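Local coordinates for galactofuranose-binding protein YtfQ (Escherichia coli, PDB 2VK2), which binds alpha- and beta-galactofuranose in the periplasm and serves as the solute-binding component of the YtfQRT-YjfF ABC transporter, at residues L89-I93 against T137-V142; N109-K114 against D145-F150. One frame throughout, in Å; residues are numbered along the deposited sequence.

Contact 1: L89-I93 against T137-V142; sequences LDRSI and TVGASV. With GZL (beta-D-galactofuranose), chain B.
The guanidinium of R91 meets A140 CB, V142 CG2 and T137 CB obliquely, while its edge, near the plane, is given to O5 of the bound beta-D-galactofuranose and to water 1. This is the cleft of a two-lobed periplasmic binding protein: 89-93 begins at the end of strand 86-89 of one sheet, and 137-142 leads into helix 141-153, which packs on the other. Beside the backbone N (chi1 -57°), CG starts a chain that runs extended to NE and crosses the V142 side chain at about a right angle, with R91 NE 3.7 Å from V142 CG2. R91 NE gives its hydrogen to sugar O5 over 2.9 Å, and R91 NH2 gives one to the ring oxygen O4 over 3.0 Å at a nearly straight 169°; NH2 also donates to water 1, which is hydrogen-bonded to T137 OG1. An alanine in place of R91 removes both donors, which would probably leave O4 and O5 less firmly held and open a gap beside V142 CG2. D90 takes hydrogens from the same sugar, through its backbone O from O6 and through OD1 from O5 (2.7 Å), while R17 forms a salt bridge with OD2. V142 CG1 presses on D90 O at 3.3 Å. Water 2 joins the backbones, S92 O to S141 N, and S92 N donates directly to the side-chain hydroxyl S141 OG, 2.8 Å away at an N-H...O angle of 168°.

Contact 2: N109-K114 against D145-F150; sequences NILEGK and DRKKGF. With GZL (beta-D-galactofuranose), chain B.
R146, its guanidinium edge turned to the sugar and to E112, reaches from helix 141-153 into the galactofuranose pocket, and helix 109-124 crosses beside it in the same lobe of the periplasmic binding protein fold. R146 NH1 donates to sugar O3 at 3.0 Å, and R146 NH2 adds a weak bond to the same oxygen. Behind this shell, E112 OE1 fixes the group: R146 NE (2.8 Å) and NH2 (3.0 Å) both close on that one atom side-on in a salt bridge, from one face of the carboxylate, whose plane is turned 42° from the guanidinium. With R146 CG beside the backbone N (chi1 -75°), the extended chain carries the guanidinium to the sugar, where the E112 charge probably steadies it. Further back, the helix segments approach to 6.4 Å between axes, crossing at -44°. This rests on G113 and G149, with G113 C 3.6 Å from G149 C; a beta carbon on either would clash with the facing backbone. CA-H...O contacts run both ways, among them G149 CA to I110 O at 3.3 Å. At the segments' N-terminal ends, I110 CG1 lies against D145 CB, and water 3 accepts from N109 N and donates to D145 OD2 at 2.8 Å.

Both contacts are buried and draw on helix 141-153, contact 1 at its first turn and contact 2 about one turn further on, so a single helix carries residues facing the sugar in each. Contact 1 spans the cleft, joining a loop of one lobe to the turn and first residues of helix 141-153 in the other, and its chemistry is mostly polar: two sugar-binding residues, bridging waters and one direct bond between backbone and hydroxyl. Contact 2 stays within one lobe and buries more surface, 470 against 254 Å², by close glycine-mediated helix packing with a salt bridge at its sugar end and the exposed lysines K114 and K148 at its rim. R91 reaches the ring oxygen O4 and hydroxyl O5, R146 hydroxyl O3, from separate lobes.

Contact 1: L89-I93 against T137-V142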
# COMPACT_ATOMS: atom_id res chain seq x y z
N LEU A 89 3.99 7.47 7.67
CA LEU A 89 3.54 7.50 6.25
C LEU A 89 3.10 6.12 5.81
O LEU A 89 3.79 5.17 5.98
CB LEU A 89 4.71 7.97 5.35
CG LEU A 89 5.07 9.47 5.33
CD1 LEU A 89 5.41 10.11 6.69
CD2 LEU A 89 6.22 9.64 4.33
N ASP A 90 1.89 6.14 5.24
CA ASP A 90 1.33 5.05 4.40
C ASP A 90 0.98 3.72 5.09
O ASP A 90 0.17 3.00 4.59
CB ASP A 90 2.17 4.87 3.10
CG ASP A 90 3.36 3.96 3.24
OD1 ASP A 90 3.22 2.80 3.52
OD2 ASP A 90 4.48 4.41 2.98
N ARG A 91 1.57 3.48 6.24
CA ARG A 91 1.09 2.40 7.19
C ARG A 91 0.96 2.99 8.59
O ARG A 91 1.55 3.97 8.89
CB ARG A 91 2.04 1.21 7.20
CG ARG A 91 2.24 0.59 5.77
CD ARG A 91 2.99 -0.70 5.83
NE ARG A 91 3.19 -1.18 4.41
CZ ARG A 91 4.04 -2.12 4.05
NH1 ARG A 91 4.72 -2.84 4.91
NH2 ARG A 91 4.24 -2.37 2.78
N SER A 92 0.17 2.28 9.37
CA SER A 92 -0.16 2.72 10.72
C SER A 92 0.45 1.80 11.77
O SER A 92 0.89 0.69 11.47
CB SER A 92 -1.68 2.76 10.90
OG SER A 92 -2.27 3.72 10.05
N ILE A 93 0.47 2.27 13.01
CA ILE A 93 0.94 1.47 14.13
C ILE A 93 -0.17 1.29 15.15
O ILE A 93 -1.13 2.07 15.19
CB ILE A 93 2.21 2.07 14.79
CG1 ILE A 93 1.92 3.40 15.48
CG2 ILE A 93 3.32 2.23 13.74
CD1 ILE A 93 3.13 3.99 16.18
N THR A 137 2.27 -7.88 3.19
CA THR A 137 3.17 -8.28 4.27
C THR A 137 2.41 -8.57 5.56
O THR A 137 1.59 -7.78 6.00
CB THR A 137 4.19 -7.16 4.51
OG1 THR A 137 4.95 -6.96 3.31
CG2 THR A 137 5.13 -7.50 5.66
N VAL A 138 2.70 -9.73 6.15
CA VAL A 138 2.04 -10.13 7.39
C VAL A 138 2.34 -9.11 8.48
O VAL A 138 3.50 -8.75 8.71
CB VAL A 138 2.50 -11.54 7.84
CG1 VAL A 138 1.93 -11.88 9.21
CG2 VAL A 138 2.09 -12.58 6.81
N GLY A 139 1.29 -8.61 9.12
CA GLY A 139 1.43 -7.63 10.19
C GLY A 139 1.36 -6.17 9.76
O GLY A 139 1.23 -5.29 10.60
N ALA A 140 1.45 -5.91 8.45
CA ALA A 140 1.30 -4.55 7.94
C ALA A 140 -0.13 -4.10 8.16
O ALA A 140 -1.06 -4.83 7.84
CB ALA A 140 1.64 -4.51 6.45
N SER A 141 -0.32 -2.90 8.70
CA SER A 141 -1.67 -2.40 8.97
C SER A 141 -2.51 -2.43 7.70
O SER A 141 -3.69 -2.78 7.74
CB SER A 141 -1.63 -0.97 9.53
OG SER A 141 -1.24 -0.03 8.53
N VAL A 142 -1.89 -2.08 6.58
CA VAL A 142 -2.58 -2.00 5.30
C VAL A 142 -3.07 -3.37 4.81
O VAL A 142 -4.12 -3.45 4.18
CB VAL A 142 -1.71 -1.30 4.23
CG1 VAL A 142 -1.47 0.15 4.61
CG2 VAL A 142 -0.39 -2.04 4.02
C6 GZL B . 0.31 1.46 1.05
C5 GZL B . 1.25 0.55 1.39
C4 GZL B . 1.64 -0.63 0.53
C3 GZL B . 1.27 -0.70 -0.93
C2 GZL B . 2.32 -1.07 -1.65
O6 GZL B . -0.01 2.47 1.86
O5 GZL B . 1.81 0.63 2.60
O4 GZL B . 3.07 -0.77 0.51
O3 GZL B . 0.04 -0.49 -1.37
C1 GZL B . 3.53 -1.18 -0.79
O2 GZL B . 2.38 -1.32 -2.96
O1 GZL B . 4.03 -2.51 -0.74
O HOH W 1 6.27 -4.55 2.99
O HOH W 2 1.99 -1.23 9.67

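Contact 2: N109-K114 against D145-F150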
# COMPACT_ATOMS: atom_id res chain seq x y z
N ASN A 109 -7.55 2.33 4.35
CA ASN A 109 -7.23 1.07 3.69
C ASN A 109 -8.36 0.06 3.80
O ASN A 109 -8.47 -0.84 2.97
CB ASN A 109 -5.92 0.52 4.25
CG ASN A 109 -4.79 1.52 4.16
OD1 ASN A 109 -4.38 1.92 3.06
ND2 ASN A 109 -4.28 1.94 5.30
N ILE A 110 -9.21 0.21 4.81
CA ILE A 110 -10.44 -0.57 4.89
C ILE A 110 -11.33 -0.20 3.70
O ILE A 110 -11.85 -1.08 3.01
CB ILE A 110 -11.19 -0.34 6.22
CG1 ILE A 110 -10.31 -0.76 7.41
CG2 ILE A 110 -12.49 -1.13 6.23
CD1 ILE A 110 -10.96 -0.58 8.76
N LEU A 111 -11.48 1.10 3.46
CA LEU A 111 -12.23 1.59 2.30
C LEU A 111 -11.68 1.04 0.98
O LEU A 111 -12.46 0.66 0.11
CB LEU A 111 -12.25 3.12 2.25
CG LEU A 111 -12.88 3.75 1.01
CD1 LEU A 111 -14.36 3.41 0.91
CD2 LEU A 111 -12.66 5.26 1.03
N GLU A 112 -10.37 1.02 0.82
CA GLU A 112 -9.76 0.49 -0.41
C GLU A 112 -10.24 -0.93 -0.67
O GLU A 112 -10.62 -1.27 -1.79
CB GLU A 112 -8.24 0.52 -0.32
CG GLU A 112 -7.63 1.91 -0.35
CD GLU A 112 -6.14 1.87 -0.10
OE1 GLU A 112 -5.70 1.01 0.69
OE2 GLU A 112 -5.40 2.70 -0.68
N GLY A 113 -10.21 -1.77 0.36
CA GLY A 113 -10.68 -3.15 0.24
C GLY A 113 -12.17 -3.23 -0.05
O GLY A 113 -12.61 -4.05 -0.86
N LYS A 114 -12.94 -2.36 0.59
CA LYS A 114 -14.38 -2.28 0.37
C LYS A 114 -14.72 -1.89 -1.07
O LYS A 114 -15.66 -2.43 -1.65
CB LYS A 114 -14.99 -1.25 1.32
CG LYS A 114 -16.49 -1.08 1.22
CD LYS A 114 -16.96 -0.02 2.20
CE LYS A 114 -18.47 0.10 2.22
NZ LYS A 114 -19.01 0.53 0.90
N ASP A 145 -6.06 -4.26 7.11
CA ASP A 145 -7.22 -3.43 6.78
C ASP A 145 -7.82 -3.74 5.42
O ASP A 145 -9.03 -3.77 5.27
CB ASP A 145 -6.85 -1.94 6.87
CG ASP A 145 -6.62 -1.47 8.30
OD1 ASP A 145 -6.91 -2.23 9.25
OD2 ASP A 145 -6.15 -0.33 8.45
N ARG A 146 -6.97 -3.98 4.42
CA ARG A 146 -7.46 -4.35 3.09
C ARG A 146 -8.15 -5.71 3.09
O ARG A 146 -9.12 -5.91 2.37
CB ARG A 146 -6.33 -4.31 2.06
CG ARG A 146 -5.95 -2.90 1.69
CD ARG A 146 -4.66 -2.84 0.91
NE ARG A 146 -4.33 -1.45 0.63
CZ ARG A 146 -3.16 -1.04 0.17
NH1 ARG A 146 -2.20 -1.92 -0.08
NH2 ARG A 146 -2.94 0.25 -0.04
N LYS A 147 -7.65 -6.63 3.91
CA LYS A 147 -8.33 -7.91 4.09
C LYS A 147 -9.72 -7.70 4.69
O LYS A 147 -10.70 -8.24 4.19
CB LYS A 147 -7.50 -8.84 4.98
CG LYS A 147 -8.14 -10.19 5.23
CD LYS A 147 -7.14 -11.21 5.74
CE LYS A 147 -7.78 -12.59 5.89
NZ LYS A 147 -8.44 -13.05 4.64
N LYS A 148 -9.79 -6.89 5.75
CA LYS A 148 -11.06 -6.63 6.44
C LYS A 148 -12.08 -5.94 5.52
O LYS A 148 -13.24 -6.32 5.50
CB LYS A 148 -10.85 -5.78 7.70
CG LYS A 148 -12.14 -5.46 8.45
CD LYS A 148 -11.91 -4.49 9.61
CE LYS A 148 -13.23 -4.04 10.23
NZ LYS A 148 -13.05 -2.84 11.10
N GLY A 149 -11.64 -4.91 4.80
CA GLY A 149 -12.54 -4.15 3.94
C GLY A 149 -13.20 -5.00 2.87
O GLY A 149 -14.41 -4.92 2.65
N PHE A 150 -12.40 -5.83 2.21
CA PHE A 150 -12.91 -6.73 1.18
C PHE A 150 -13.86 -7.76 1.79
O PHE A 150 -14.94 -8.00 1.25
CB PHE A 150 -11.74 -7.42 0.48
CG PHE A 150 -12.14 -8.33 -0.64
CD1 PHE A 150 -12.38 -7.84 -1.91
CD2 PHE A 150 -12.26 -9.70 -0.42
CE1 PHE A 150 -12.75 -8.69 -2.95
CE2 PHE A 150 -12.63 -10.55 -1.45
CZ PHE A 150 -12.86 -10.04 -2.72
C6 GZL B . 0.31 1.46 1.05
C5 GZL B . 1.25 0.55 1.39
C4 GZL B . 1.64 -0.63 0.53
C3 GZL B . 1.27 -0.70 -0.93
C2 GZL B . 2.32 -1.07 -1.65
O6 GZL B . -0.01 2.47 1.86
O5 GZL B . 1.81 0.63 2.60
O4 GZL B . 3.07 -0.77 0.51
O3 GZL B . 0.04 -0.49 -1.37
C1 GZL B . 3.53 -1.18 -0.79
O2 GZL B . 2.38 -1.32 -2.96
O1 GZL B . 4.03 -2.51 -0.74
O HOH W 3 -7.44 1.77 7.22